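Local coordinates for protein arylsulfatase (Pseudoalteromonas sp. MB47, PDB 7AJ0) that probably removes sulfate groups from fucoidan as a calcium-dependent sulfatase of the alkaline phosphatase superfamily, working as a hexamer, at residues 57-62 / 266-271; 100-105 / 155-160; 321-326 / 375-380. All coordinates share one frame; numbering follows the deposited sequence.

Interaction 1 of 3, residues 57-62 / 266-271; sequences LLVDDL and HSFSKI. With CA (calcium ion), chain G.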
ATOM      1  N   LEU A  57     -30.952  16.172 -23.012  1.00 22.43           N
ATOM      2  CA  LEU A  57     -29.576  16.524 -23.347  1.00 22.37           C
ATOM      3  C   LEU A  57     -28.655  15.564 -22.602  1.00 22.10           C
ATOM      4  O   LEU A  57     -28.521  15.644 -21.376  1.00 21.87           O
ATOM      5  CB  LEU A  57     -29.275  17.972 -22.976  1.00 22.37           C
ATOM      6  CG  LEU A  57     -30.104  19.037 -23.693  1.00 22.69           C
ATOM      7  CD1 LEU A  57     -29.837  20.410 -23.093  1.00 35.03           C
ATOM      8  CD2 LEU A  57     -29.804  19.028 -25.182  1.00 22.98           C
ATOM      9  N   LEU A  58     -28.031  14.655 -23.338  1.00 22.18           N
ATOM     10  CA  LEU A  58     -27.235  13.577 -22.762  1.00 22.02           C
ATOM     11  C   LEU A  58     -25.773  13.831 -23.104  1.00 22.03           C
ATOM     12  O   LEU A  58     -25.349  13.628 -24.245  1.00 22.27           O
ATOM     13  CB  LEU A  58     -27.710  12.228 -23.290  1.00 22.18           C
ATOM     14  CG  LEU A  58     -27.175  10.973 -22.605  1.00 22.07           C
ATOM     15  CD1 LEU A  58     -27.596  10.911 -21.145  1.00 26.64           C
ATOM     16  CD2 LEU A  58     -27.667   9.748 -23.362  1.00 28.00           C
ATOM     17  N   VAL A  59     -25.010  14.281 -22.119  1.00 21.83           N
ATOM     18  CA  VAL A  59     -23.577  14.490 -22.281  1.00 21.86           C
ATOM     19  C   VAL A  59     -22.855  13.194 -21.941  1.00 21.82           C
ATOM     20  O   VAL A  59     -23.271  12.447 -21.048  1.00 21.66           O
ATOM     21  CB  VAL A  59     -23.086  15.653 -21.400  1.00 21.75           C
ATOM     22  CG1 VAL A  59     -21.639  15.987 -21.727  1.00 22.34           C
ATOM     23  CG2 VAL A  59     -23.974  16.869 -21.593  1.00 29.78           C
ATOM     24  N   ASP A  60     -21.767  12.925 -22.653  1.00 22.00           N
ATOM     25  CA  ASP A  60     -21.036  11.673 -22.517  1.00 22.06           C
ATOM     26  C   ASP A  60     -19.906  11.835 -21.508  1.00 23.01           C
ATOM     27  O   ASP A  60     -19.099  12.763 -21.614  1.00 22.01           O
ATOM     28  CB  ASP A  60     -20.485  11.239 -23.877  1.00 22.41           C
ATOM     29  CG  ASP A  60     -20.075   9.779 -23.910  1.00 22.56           C
ATOM     30  OD1 ASP A  60     -20.213   9.093 -22.880  1.00 25.19           O
ATOM     31  OD2 ASP A  60     -19.616   9.317 -24.975  1.00 30.07           O
ATOM     32  N   ASP A  61     -19.865  10.935 -20.522  1.00 21.82           N
ATOM     33  CA  ASP A  61     -18.764  10.864 -19.560  1.00 21.78           C
ATOM     34  C   ASP A  61     -18.586  12.176 -18.802  1.00 21.64           C
ATOM     35  O   ASP A  61     -17.465  12.606 -18.524  1.00 21.74           O
ATOM     36  CB  ASP A  61     -17.458  10.466 -20.254  1.00 22.07           C
ATOM     37  CG  ASP A  61     -17.481   9.040 -20.774  1.00 22.26           C
ATOM     38  OD1 ASP A  61     -18.511   8.362 -20.597  1.00 22.17           O
ATOM     39  OD2 ASP A  61     -16.469   8.595 -21.355  1.00 22.56           O
ATOM     40  N   LEU A  62     -19.700  12.811 -18.454  1.00 21.47           N
ATOM     41  CA  LEU A  62     -19.678  14.062 -17.708  1.00 21.40           C
ATOM     42  C   LEU A  62     -19.770  13.771 -16.216  1.00 21.30           C
ATOM     43  O   LEU A  62     -20.671  13.055 -15.769  1.00 21.13           O
ATOM     44  CB  LEU A  62     -20.834  14.964 -18.139  1.00 21.38           C
ATOM     45  CG  LEU A  62     -20.852  16.370 -17.538  1.00 21.39           C
ATOM     46  CD1 LEU A  62     -19.793  17.237 -18.204  1.00 21.60           C
ATOM     47  CD2 LEU A  62     -22.232  17.003 -17.662  1.00 29.39           C
ATOM     48  N   HIS A 266     -30.809  14.328 -27.625  1.00 23.51           N
ATOM     49  CA  HIS A 266     -29.599  14.908 -28.197  1.00 23.55           C
ATOM     50  C   HIS A 266     -28.409  14.361 -27.418  1.00 23.22           C
ATOM     51  O   HIS A 266     -28.166  14.764 -26.276  1.00 22.89           O
ATOM     52  CB  HIS A 266     -29.631  16.429 -28.147  1.00 23.56           C
ATOM     53  CG  HIS A 266     -28.482  17.070 -28.859  1.00 23.70           C
ATOM     54  ND1 HIS A 266     -28.519  17.382 -30.202  1.00 24.14           N
ATOM     55  CD2 HIS A 266     -27.253  17.434 -28.423  1.00 23.51           C
ATOM     56  CE1 HIS A 266     -27.368  17.925 -30.557  1.00 24.21           C
ATOM     57  NE2 HIS A 266     -26.583  17.968 -29.496  1.00 23.83           N
ATOM     58  N   SER A 267     -27.669  13.449 -28.036  1.00 25.56           N
ATOM     59  CA  SER A 267     -26.615  12.682 -27.375  1.00 23.15           C
ATOM     60  C   SER A 267     -25.264  13.208 -27.848  1.00 23.23           C
ATOM     61  O   SER A 267     -24.722  12.754 -28.855  1.00 23.55           O
ATOM     62  CB  SER A 267     -26.794  11.188 -27.681  1.00 23.33           C
ATOM     63  OG  SER A 267     -25.731  10.411 -27.161  1.00 23.20           O
ATOM     64  N   PHE A 268     -24.721  14.172 -27.106  1.00 22.99           N
ATOM     65  CA  PHE A 268     -23.421  14.728 -27.445  1.00 23.09           C
ATOM     66  C   PHE A 268     -22.391  13.617 -27.607  1.00 23.18           C
ATOM     67  O   PHE A 268     -22.424  12.605 -26.900  1.00 23.32           O
ATOM     68  CB  PHE A 268     -22.928  15.686 -26.356  1.00 24.97           C
ATOM     69  CG  PHE A 268     -23.756  16.922 -26.194  1.00 22.80           C
ATOM     70  CD1 PHE A 268     -23.490  18.052 -26.946  1.00 23.06           C
ATOM     71  CD2 PHE A 268     -24.779  16.968 -25.265  1.00 22.57           C
ATOM     72  CE1 PHE A 268     -24.242  19.195 -26.790  1.00 23.11           C
ATOM     73  CE2 PHE A 268     -25.534  18.111 -25.104  1.00 22.62           C
ATOM     74  CZ  PHE A 268     -25.263  19.225 -25.866  1.00 22.89           C
ATOM     75  N   SER A 269     -21.460  13.815 -28.541  1.00 23.49           N
ATOM     76  CA  SER A 269     -20.266  12.979 -28.563  1.00 23.60           C
ATOM     77  C   SER A 269     -19.322  13.363 -27.429  1.00 23.33           C
ATOM     78  O   SER A 269     -18.684  12.498 -26.819  1.00 23.26           O
ATOM     79  CB  SER A 269     -19.551  13.097 -29.905  1.00 25.94           C
ATOM     80  OG  SER A 269     -18.319  12.395 -29.874  1.00 24.24           O
ATOM     81  N   LYS A 270     -19.217  14.653 -27.136  1.00 23.24           N
ATOM     82  CA  LYS A 270     -18.412  15.106 -26.009  1.00 25.92           C
ATOM     83  C   LYS A 270     -19.050  14.655 -24.699  1.00 22.64           C
ATOM     84  O   LYS A 270     -20.268  14.483 -24.614  1.00 22.51           O
ATOM     85  CB  LYS A 270     -18.268  16.624 -26.048  1.00 23.10           C
ATOM     86  CG  LYS A 270     -17.380  17.117 -27.174  1.00 23.52           C
ATOM     87  CD  LYS A 270     -17.701  18.554 -27.556  1.00 23.67           C
ATOM     88  CE  LYS A 270     -16.779  19.041 -28.668  1.00 24.14           C
ATOM     89  NZ  LYS A 270     -16.850  18.183 -29.887  1.00 24.44           N
ATOM     90  N   ILE A 271     -18.224  14.463 -23.659  1.00 22.50           N
ATOM     91  CA  ILE A 271     -16.795  14.726 -23.669  1.00 22.69           C
ATOM     92  C   ILE A 271     -15.983  13.429 -23.690  1.00 22.82           C
ATOM     93  O   ILE A 271     -14.977  13.298 -22.991  1.00 22.84           O
ATOM     94  CB  ILE A 271     -16.382  15.573 -22.435  1.00 22.73           C
ATOM     95  CG1 ILE A 271     -16.798  14.869 -21.138  1.00 22.22           C
ATOM     96  CG2 ILE A 271     -17.009  16.955 -22.501  1.00 22.51           C
ATOM     97  CD1 ILE A 271     -16.242  15.518 -19.893  1.00 28.53           C
TER
HETATM   98 CA    CA G 600     -20.356   7.410 -21.507  1.00 22.07          CA
HETATM   99  O   HOH W   1     -24.070  11.479 -25.074  1.00 22.07           O
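Phe268 and Val59 cross obliquely where two parallel central strands of the alkaline phosphatase-like sheet run out toward the calcium ion. Val59 CG2 lies 3.8 Å from Phe268 CD2, while Leu57 CB and the carbonyl of Leu58 meet the ring at its edge. One ring face is taken by His266 of the same segment, whose CD2 stands over the centre; His266 CB in turn touches Leu57 CD2. Phe268 CG is anti to its own carbonyl carbon (chi1 -65°), which carries the ring back along the strand to Leu57 and Val59. Helix 290-311 covers the sheet face that carries Leu57, touching Phe268 through Ile301 and Leu57 through Thr302.

Strand pairing begins with a nearly straight bond from Leu58 N to His266 O (2.9 Å) and fades at Leu58 O, where Phe268 N reaches it only weakly. A water enters here, bonded to Leu58 O, Ser267 OG and Phe268 O; Ser267 OG also bonds Lys157 O. Beyond it the cis peptide between Lys270 and Ile271 turns its C=O and N-H to the same side, and both grip Asp60: Asp60 N gives to Lys270 O (2.9 Å) and Ile271 N to Asp60 O (2.8 Å), the latter on a lone pair in the carbonyl plane. Ile271 CD1 rests against Asp61 O.

With its backbone clamped at both N and O, Asp60 extends CG anti to the backbone N (chi1 -163°), and OD1 binds calcium at 2.2 Å; Asp61 OD1 binds at 2.3 Å. The second oxygens form salt bridges, Asp60 OD2 with Lys157 and Asp61 OD2 with Lys345. Two carboxylates can thus crowd one side of the site probably because the metal and two lysines together offset their negative charge.

Interaction 2 of 3, residues 100-105 / 155-160; sequences PTCTSS and IGKWHV. With CA (calcium ion), chain G.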
ATOM      1  N   PRO A 100     -22.622   2.270 -14.796  1.00 22.03           N
ATOM      2  CA  PRO A 100     -21.193   2.616 -14.746  1.00 22.03           C
ATOM      3  C   PRO A 100     -20.519   2.798 -16.099  1.00 22.18           C
ATOM      4  O   PRO A 100     -19.393   3.312 -16.129  1.00 22.19           O
ATOM      5  CB  PRO A 100     -20.569   1.425 -13.990  1.00 22.27           C
ATOM      6  CG  PRO A 100     -21.713   0.724 -13.336  1.00 22.30           C
ATOM      7  CD  PRO A 100     -22.876   0.923 -14.258  1.00 22.27           C
ATOM      8  N   THR A 101     -21.146   2.407 -17.210  1.00 22.36           N
ATOM      9  CA  THR A 101     -20.499   2.481 -18.514  1.00 22.58           C
ATOM     10  C   THR A 101     -21.504   2.903 -19.580  1.00 22.60           C
ATOM     11  O   THR A 101     -22.715   2.919 -19.354  1.00 22.50           O
ATOM     12  CB  THR A 101     -19.849   1.139 -18.890  1.00 23.01           C
ATOM     13  OG1 THR A 101     -20.800   0.079 -18.726  1.00 23.29           O
ATOM     14  CG2 THR A 101     -18.640   0.868 -18.007  1.00 26.95           C
ATOM     15  N   CYS A 102     -20.971   3.229 -20.764  1.00 24.96           N
ATOM     16  CA  CYS A 102     -21.752   3.915 -21.790  1.00 22.82           C
ATOM     17  C   CYS A 102     -22.933   3.075 -22.260  1.00 23.05           C
ATOM     18  O   CYS A 102     -24.093   3.485 -22.142  1.00 22.91           O
ATOM     19  CB  CYS A 102     -20.855   4.262 -22.984  1.00 29.94           C
ATOM     20  SG  CYS A 102     -19.434   5.306 -22.619  1.00 51.65           S
ATOM     21  N   THR A 103     -22.649   1.900 -22.826  1.00 23.46           N
ATOM     22  CA  THR A 103     -23.707   1.085 -23.415  1.00 23.79           C
ATOM     23  C   THR A 103     -24.772   0.731 -22.388  1.00 23.62           C
ATOM     24  O   THR A 103     -25.966   0.694 -22.708  1.00 23.72           O
ATOM     25  CB  THR A 103     -23.111  -0.188 -24.020  1.00 24.31           C
ATOM     26  OG1 THR A 103     -22.169   0.161 -25.041  1.00 24.53           O
ATOM     27  CG2 THR A 103     -24.205  -1.065 -24.613  1.00 24.72           C
ATOM     28  N   SER A 104     -24.359   0.468 -21.147  1.00 23.41           N
ATOM     29  CA  SER A 104     -25.311   0.062 -20.119  1.00 23.30           C
ATOM     30  C   SER A 104     -26.248   1.205 -19.748  1.00 22.96           C
ATOM     31  O   SER A 104     -27.455   0.993 -19.581  1.00 23.02           O
ATOM     32  CB  SER A 104     -24.558  -0.443 -18.890  1.00 23.21           C
ATOM     33  OG  SER A 104     -23.949  -1.696 -19.152  1.00 23.63           O
ATOM     34  N   SER A 105     -25.714   2.420 -19.624  1.00 22.63           N
ATOM     35  CA  SER A 105     -26.549   3.562 -19.269  1.00 22.35           C
ATOM     36  C   SER A 105     -27.485   3.951 -20.407  1.00 22.53           C
ATOM     37  O   SER A 105     -28.627   4.356 -20.168  1.00 22.48           O
ATOM     38  CB  SER A 105     -25.669   4.751 -18.886  1.00 22.05           C
ATOM     39  OG  SER A 105     -25.062   4.550 -17.626  1.00 29.36           O
ATOM     40  N   ILE A 155     -30.291  11.888 -31.914  1.00 24.99           N
ATOM     41  CA  ILE A 155     -29.277  12.578 -32.698  1.00 25.14           C
ATOM     42  C   ILE A 155     -28.003  12.606 -31.869  1.00 24.72           C
ATOM     43  O   ILE A 155     -27.946  13.269 -30.826  1.00 24.30           O
ATOM     44  CB  ILE A 155     -29.721  13.992 -33.097  1.00 25.27           C
ATOM     45  CG1 ILE A 155     -30.879  13.894 -34.098  1.00 25.80           C
ATOM     46  CG2 ILE A 155     -28.552  14.773 -33.669  1.00 25.37           C
ATOM     47  CD1 ILE A 155     -31.461  15.223 -34.524  1.00 26.02           C
ATOM     48  N   GLY A 156     -26.987  11.876 -32.324  1.00 24.88           N
ATOM     49  CA  GLY A 156     -25.713  11.838 -31.636  1.00 24.57           C
ATOM     50  C   GLY A 156     -25.202  10.434 -31.391  1.00 24.59           C
ATOM     51  O   GLY A 156     -25.371   9.544 -32.229  1.00 25.01           O
ATOM     52  N   LYS A 157     -24.581  10.224 -30.235  1.00 24.19           N
ATOM     53  CA  LYS A 157     -23.971   8.936 -29.938  1.00 24.23           C
ATOM     54  C   LYS A 157     -25.034   7.894 -29.605  1.00 28.80           C
ATOM     55  O   LYS A 157     -25.973   8.157 -28.849  1.00 23.99           O
ATOM     56  CB  LYS A 157     -22.990   9.081 -28.774  1.00 23.84           C
ATOM     57  CG  LYS A 157     -22.374   7.774 -28.308  1.00 27.04           C
ATOM     58  CD  LYS A 157     -21.565   7.972 -27.032  1.00 28.42           C
ATOM     59  CE  LYS A 157     -21.237   6.641 -26.381  1.00 27.35           C
ATOM     60  NZ  LYS A 157     -20.617   6.805 -25.039  1.00 59.91           N
ATOM     61  N   TRP A 158     -24.872   6.698 -30.173  1.00 24.65           N
ATOM     62  CA  TRP A 158     -25.758   5.572 -29.891  1.00 24.77           C
ATOM     63  C   TRP A 158     -25.064   4.602 -28.943  1.00 24.62           C
ATOM     64  O   TRP A 158     -25.330   4.607 -27.737  1.00 24.22           O
ATOM     65  CB  TRP A 158     -26.154   4.875 -31.188  1.00 25.41           C
ATOM     66  CG  TRP A 158     -27.116   3.734 -31.032  1.00 25.64           C
ATOM     67  CD1 TRP A 158     -27.024   2.508 -31.624  1.00 27.46           C
ATOM     68  CD2 TRP A 158     -28.314   3.710 -30.244  1.00 25.42           C
ATOM     69  NE1 TRP A 158     -28.091   1.723 -31.258  1.00 26.30           N
ATOM     70  CE2 TRP A 158     -28.897   2.438 -30.413  1.00 25.84           C
ATOM     71  CE3 TRP A 158     -28.951   4.640 -29.416  1.00 27.36           C
ATOM     72  CZ2 TRP A 158     -30.082   2.073 -29.780  1.00 25.81           C
ATOM     73  CZ3 TRP A 158     -30.127   4.273 -28.790  1.00 24.93           C
ATOM     74  CH2 TRP A 158     -30.680   3.001 -28.975  1.00 26.10           C
ATOM     75  N   HIS A 159     -24.176   3.768 -29.476  1.00 24.99           N
ATOM     76  CA  HIS A 159     -23.355   2.872 -28.663  1.00 31.15           C
ATOM     77  C   HIS A 159     -24.201   1.836 -27.928  1.00 24.92           C
ATOM     78  O   HIS A 159     -23.824   1.362 -26.853  1.00 24.70           O
ATOM     79  CB  HIS A 159     -22.508   3.671 -27.666  1.00 24.42           C
ATOM     80  CG  HIS A 159     -21.184   3.047 -27.354  1.00 24.53           C
ATOM     81  ND1 HIS A 159     -20.402   3.456 -26.295  1.00 36.47           N
ATOM     82  CD2 HIS A 159     -20.497   2.053 -27.967  1.00 31.33           C
ATOM     83  CE1 HIS A 159     -19.294   2.736 -26.265  1.00 34.45           C
ATOM     84  NE2 HIS A 159     -19.328   1.878 -27.268  1.00 32.30           N
ATOM     85  N   VAL A 160     -25.354   1.481 -28.497  1.00 25.22           N
ATOM     86  CA  VAL A 160     -26.175   0.404 -27.956  1.00 25.35           C
ATOM     87  C   VAL A 160     -26.384  -0.635 -29.051  1.00 26.07           C
ATOM     88  O   VAL A 160     -27.455  -1.246 -29.148  1.00 29.72           O
ATOM     89  CB  VAL A 160     -27.529   0.914 -27.430  1.00 25.09           C
ATOM     90  CG1 VAL A 160     -28.166  -0.131 -26.513  1.00 25.13           C
ATOM     91  CG2 VAL A 160     -27.365   2.243 -26.710  1.00 24.50           C
TER
HETATM   92 CA    CA G 600     -20.356   7.410 -21.507  1.00 22.07          CA
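Cys102 SG, a calcium ligand at 2.6 Å, meets Lys157 NZ at 3.1 Å and lies off the edge of the His159 ring, 5.2 Å from its centroid. The sulfur stands beside the backbone N of Cys102, anti to the carbonyl carbon (chi1 -59°), which sends it off the first turn of helix 102-111 toward the metal. Cys102 CB lies 3.4 Å from His159 ND1.

Lys157 arrives from the opposite segment with its chain fully extended, delivering NZ alongside the sulfur and into a salt bridge with Asp60, another calcium ligand. His159 is held by the residue that follows Cys102, Thr103: its OG1 sits over the centre of the imidazole, 3.7 Å above the ring plane, and the same hydroxyl donates to His159 O (2.7 Å). One side chain thus bonds the His159 carbonyl and packs on one face of its ring. Thr103 CG2 continues the contact to Val160 CA, and Val160 CB covers one face of Trp158. Farther out, Trp158 NE1 is anchored by Met166 O.

Cys102 opens the sequence Cys-Thr-Ser-Ser-Arg, which matches the sulfatase signature whose cysteine is matured to formylglycine in active enzymes of this family. The deposited residue is cysteine. Calcium and Lys157 at the sulfur, with His159 against CB, are consistent with a sulfate-binding active site.

Interaction 3 of 3, residues 321-326 / 375-380; sequences IFTSDN and MDLTDI. With CA (calcium ion), chain G.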
ATOM      1  N   ILE A 321     -34.384  17.878 -19.973  1.00 22.56           N
ATOM      2  CA  ILE A 321     -33.600  17.108 -19.014  1.00 22.23           C
ATOM      3  C   ILE A 321     -32.152  17.129 -19.480  1.00 25.35           C
ATOM      4  O   ILE A 321     -31.851  16.733 -20.614  1.00 26.26           O
ATOM      5  CB  ILE A 321     -34.117  15.668 -18.874  1.00 22.20           C
ATOM      6  CG1 ILE A 321     -35.472  15.669 -18.164  1.00 22.38           C
ATOM      7  CG2 ILE A 321     -33.109  14.815 -18.117  1.00 26.11           C
ATOM      8  CD1 ILE A 321     -36.161  14.318 -18.122  1.00 32.25           C
ATOM      9  N   PHE A 322     -31.262  17.603 -18.614  1.00 21.88           N
ATOM     10  CA  PHE A 322     -29.826  17.635 -18.871  1.00 21.75           C
ATOM     11  C   PHE A 322     -29.168  16.638 -17.927  1.00 21.51           C
ATOM     12  O   PHE A 322     -29.325  16.742 -16.706  1.00 21.41           O
ATOM     13  CB  PHE A 322     -29.268  19.044 -18.663  1.00 21.82           C
ATOM     14  CG  PHE A 322     -27.794  19.156 -18.920  1.00 21.76           C
ATOM     15  CD1 PHE A 322     -26.881  18.846 -17.927  1.00 21.57           C
ATOM     16  CD2 PHE A 322     -27.320  19.576 -20.152  1.00 21.93           C
ATOM     17  CE1 PHE A 322     -25.525  18.947 -18.160  1.00 24.30           C
ATOM     18  CE2 PHE A 322     -25.964  19.679 -20.390  1.00 21.92           C
ATOM     19  CZ  PHE A 322     -25.065  19.364 -19.393  1.00 21.74           C
ATOM     20  N   THR A 323     -28.440  15.677 -18.484  1.00 21.45           N
ATOM     21  CA  THR A 323     -27.874  14.613 -17.667  1.00 21.28           C
ATOM     22  C   THR A 323     -26.670  14.014 -18.383  1.00 21.29           C
ATOM     23  O   THR A 323     -26.311  14.419 -19.490  1.00 21.42           O
ATOM     24  CB  THR A 323     -28.931  13.544 -17.356  1.00 21.30           C
ATOM     25  OG1 THR A 323     -28.402  12.592 -16.425  1.00 21.16           O
ATOM     26  CG2 THR A 323     -29.351  12.811 -18.620  1.00 21.48           C
ATOM     27  N   SER A 324     -26.045  13.044 -17.726  1.00 21.18           N
ATOM     28  CA  SER A 324     -24.903  12.315 -18.250  1.00 21.23           C
ATOM     29  C   SER A 324     -25.232  10.829 -18.284  1.00 21.29           C
ATOM     30  O   SER A 324     -26.219  10.374 -17.698  1.00 22.04           O
ATOM     31  CB  SER A 324     -23.655  12.568 -17.395  1.00 21.14           C
ATOM     32  OG  SER A 324     -22.577  11.754 -17.815  1.00 21.23           O
ATOM     33  N   ASP A 325     -24.396  10.063 -18.982  1.00 21.42           N
ATOM     34  CA  ASP A 325     -24.586   8.621 -19.048  1.00 21.55           C
ATOM     35  C   ASP A 325     -23.708   7.854 -18.067  1.00 21.49           C
ATOM     36  O   ASP A 325     -24.025   6.704 -17.750  1.00 21.58           O
ATOM     37  CB  ASP A 325     -24.332   8.110 -20.472  1.00 21.83           C
ATOM     38  CG  ASP A 325     -22.863   8.050 -20.827  1.00 21.93           C
ATOM     39  OD1 ASP A 325     -22.077   8.886 -20.328  1.00 21.79           O
ATOM     40  OD2 ASP A 325     -22.499   7.155 -21.618  1.00 22.21           O
ATOM     41  N   ASN A 326     -22.635   8.455 -17.569  1.00 21.40           N
ATOM     42  CA  ASN A 326     -21.820   7.841 -16.525  1.00 21.38           C
ATOM     43  C   ASN A 326     -20.827   8.885 -16.028  1.00 21.29           C
ATOM     44  O   ASN A 326     -20.789  10.018 -16.517  1.00 21.26           O
ATOM     45  CB  ASN A 326     -21.114   6.580 -17.029  1.00 21.62           C
ATOM     46  CG  ASN A 326     -20.390   6.802 -18.338  1.00 22.34           C
ATOM     47  OD1 ASN A 326     -20.822   6.327 -19.389  1.00 22.01           O
ATOM     48  ND2 ASN A 326     -19.282   7.534 -18.283  1.00 34.83           N
ATOM     49  N   MET A 375     -33.175   9.288  -8.078  1.00 21.61           N
ATOM     50  CA  MET A 375     -33.694   9.193  -9.435  1.00 21.64           C
ATOM     51  C   MET A 375     -32.687   8.448 -10.297  1.00 21.52           C
ATOM     52  O   MET A 375     -31.482   8.474 -10.036  1.00 21.36           O
ATOM     53  CB  MET A 375     -33.991  10.574 -10.026  1.00 25.58           C
ATOM     54  CG  MET A 375     -34.611  10.513 -11.411  1.00 22.53           C
ATOM     55  SD  MET A 375     -35.677  11.914 -11.779  1.00 29.52           S
ATOM     56  CE  MET A 375     -36.031  11.618 -13.513  1.00 26.20           C
ATOM     57  N   ASP A 376     -33.200   7.788 -11.334  1.00 29.15           N
ATOM     58  CA  ASP A 376     -32.440   6.874 -12.176  1.00 21.64           C
ATOM     59  C   ASP A 376     -32.614   7.281 -13.632  1.00 21.69           C
ATOM     60  O   ASP A 376     -33.546   8.005 -13.987  1.00 21.79           O
ATOM     61  CB  ASP A 376     -32.918   5.424 -11.953  1.00 21.88           C
ATOM     62  CG  ASP A 376     -31.932   4.386 -12.457  1.00 41.77           C
ATOM     63  OD1 ASP A 376     -31.625   4.375 -13.669  1.00 44.19           O
ATOM     64  OD2 ASP A 376     -31.467   3.568 -11.634  1.00 51.63           O
ATOM     65  N   LEU A 377     -31.699   6.811 -14.486  1.00 21.67           N
ATOM     66  CA  LEU A 377     -31.876   7.019 -15.920  1.00 21.80           C
ATOM     67  C   LEU A 377     -33.116   6.297 -16.439  1.00 28.88           C
ATOM     68  O   LEU A 377     -33.780   6.787 -17.360  1.00 22.28           O
ATOM     69  CB  LEU A 377     -30.647   6.546 -16.693  1.00 23.16           C
ATOM     70  CG  LEU A 377     -29.437   7.479 -16.752  1.00 21.57           C
ATOM     71  CD1 LEU A 377     -28.314   6.812 -17.541  1.00 21.66           C
ATOM     72  CD2 LEU A 377     -29.792   8.824 -17.359  1.00 31.60           C
ATOM     73  N   THR A 378     -33.439   5.131 -15.876  1.00 22.28           N
ATOM     74  CA  THR A 378     -34.665   4.451 -16.269  1.00 22.65           C
ATOM     75  C   THR A 378     -35.904   5.250 -15.882  1.00 22.72           C
ATOM     76  O   THR A 378     -36.972   5.036 -16.465  1.00 23.30           O
ATOM     77  CB  THR A 378     -34.739   3.060 -15.638  1.00 22.84           C
ATOM     78  OG1 THR A 378     -34.678   3.175 -14.210  1.00 22.67           O
ATOM     79  CG2 THR A 378     -33.596   2.185 -16.127  1.00 22.87           C
ATOM     80  N   ASP A 379     -35.785   6.163 -14.913  1.00 22.47           N
ATOM     81  CA  ASP A 379     -36.925   6.987 -14.530  1.00 22.59           C
ATOM     82  C   ASP A 379     -37.243   8.031 -15.594  1.00 22.65           C
ATOM     83  O   ASP A 379     -38.402   8.439 -15.731  1.00 22.91           O
ATOM     84  CB  ASP A 379     -36.658   7.662 -13.184  1.00 22.37           C
ATOM     85  CG  ASP A 379     -36.520   6.665 -12.047  1.00 22.39           C
ATOM     86  OD1 ASP A 379     -36.927   5.498 -12.225  1.00 22.63           O
ATOM     87  OD2 ASP A 379     -36.011   7.052 -10.972  1.00 22.22           O
ATOM     88  N   ILE A 380     -36.238   8.483 -16.345  1.00 22.46           N
ATOM     89  CA  ILE A 380     -36.504   9.378 -17.467  1.00 22.57           C
ATOM     90  C   ILE A 380     -37.342   8.659 -18.516  1.00 24.63           C
ATOM     91  O   ILE A 380     -38.302   9.216 -19.063  1.00 23.23           O
ATOM     92  CB  ILE A 380     -35.184   9.902 -18.063  1.00 22.34           C
ATOM     93  CG1 ILE A 380     -34.401  10.689 -17.010  1.00 22.02           C
ATOM     94  CG2 ILE A 380     -35.465  10.770 -19.284  1.00 22.52           C
ATOM     95  CD1 ILE A 380     -32.959  10.974 -17.395  1.00 24.53           C
TER
HETATM   96 CA    CA G 600     -20.356   7.410 -21.507  1.00 22.07          CA
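Leu377 and Ile380 press one side of helix 377-387 against Thr323, Ser324 and Ile321, a helix-on-sheet packing that begins with a capping box. Just before the helix, Met375 turns its side chain to Leu93 and Met96 of strand 91-97, the neighbouring part of the sheet.

Asp376 is the N-cap. Its OD1 accepts Thr378 N at 3.0 Å, on the anti side and tilted 27° out of the carboxylate plane, and Asp376 N gives in return to Asp379 OD2, which it meets from above the carboxylate plane. Leu377 passes over Thr323 at a slant: CD2 lies 4.1 Å from Thr323 OG1 and 3.9 Å from Ser324 O, so an apolar branch covers the end of the strand just before the chain turns into the calcium ligands. Thr323 OG1 has its polar partner in Pro356 of strand 354-360. Beyond the strand end, Asp325 grips the ion with both oxygens, OD2 at 2.2 Å and OD1 more loosely at 2.6 Å, and Asn326 adds OD1 at 2.4 Å. Asp325 has Arg106 as a further partner.

Thr378 faces Arg418, and Asp379, besides closing the box, forms a salt bridge with that same arginine through OD1. One turn on from Leu377, Ile380 slides past Ile321 in the opposite direction, and the branches meet in two pairs: Ile380 CG2 touches Ile321 CD1 at 3.8 Å, while Ile380 CD1 reaches back to Ile321 CG2 at 3.9 Å.

In the fold
From the N terminus, strand 53-59 comes first and delivers 57-62; its partner 266-271 returns some 200 residues later, so interaction 1 closes a long loop. Interaction 2 lies wholly within that loop, joining the start of helix 102-111 to the turn after strand 151-155. Interaction 3 follows in series and closes a shorter loop between 321-326 and 375-380. Strand 53-59 runs between strands 262-267 and 318-324, so interactions 1 and 3 share a sheet, with Leu57 N bonded to Ile321 O. All three converge on one calcium ion, and a probable backbone bond from Ser267 N to Ile155 O, between strands 262-267 and 151-155, also ties interaction 1 to interaction 2.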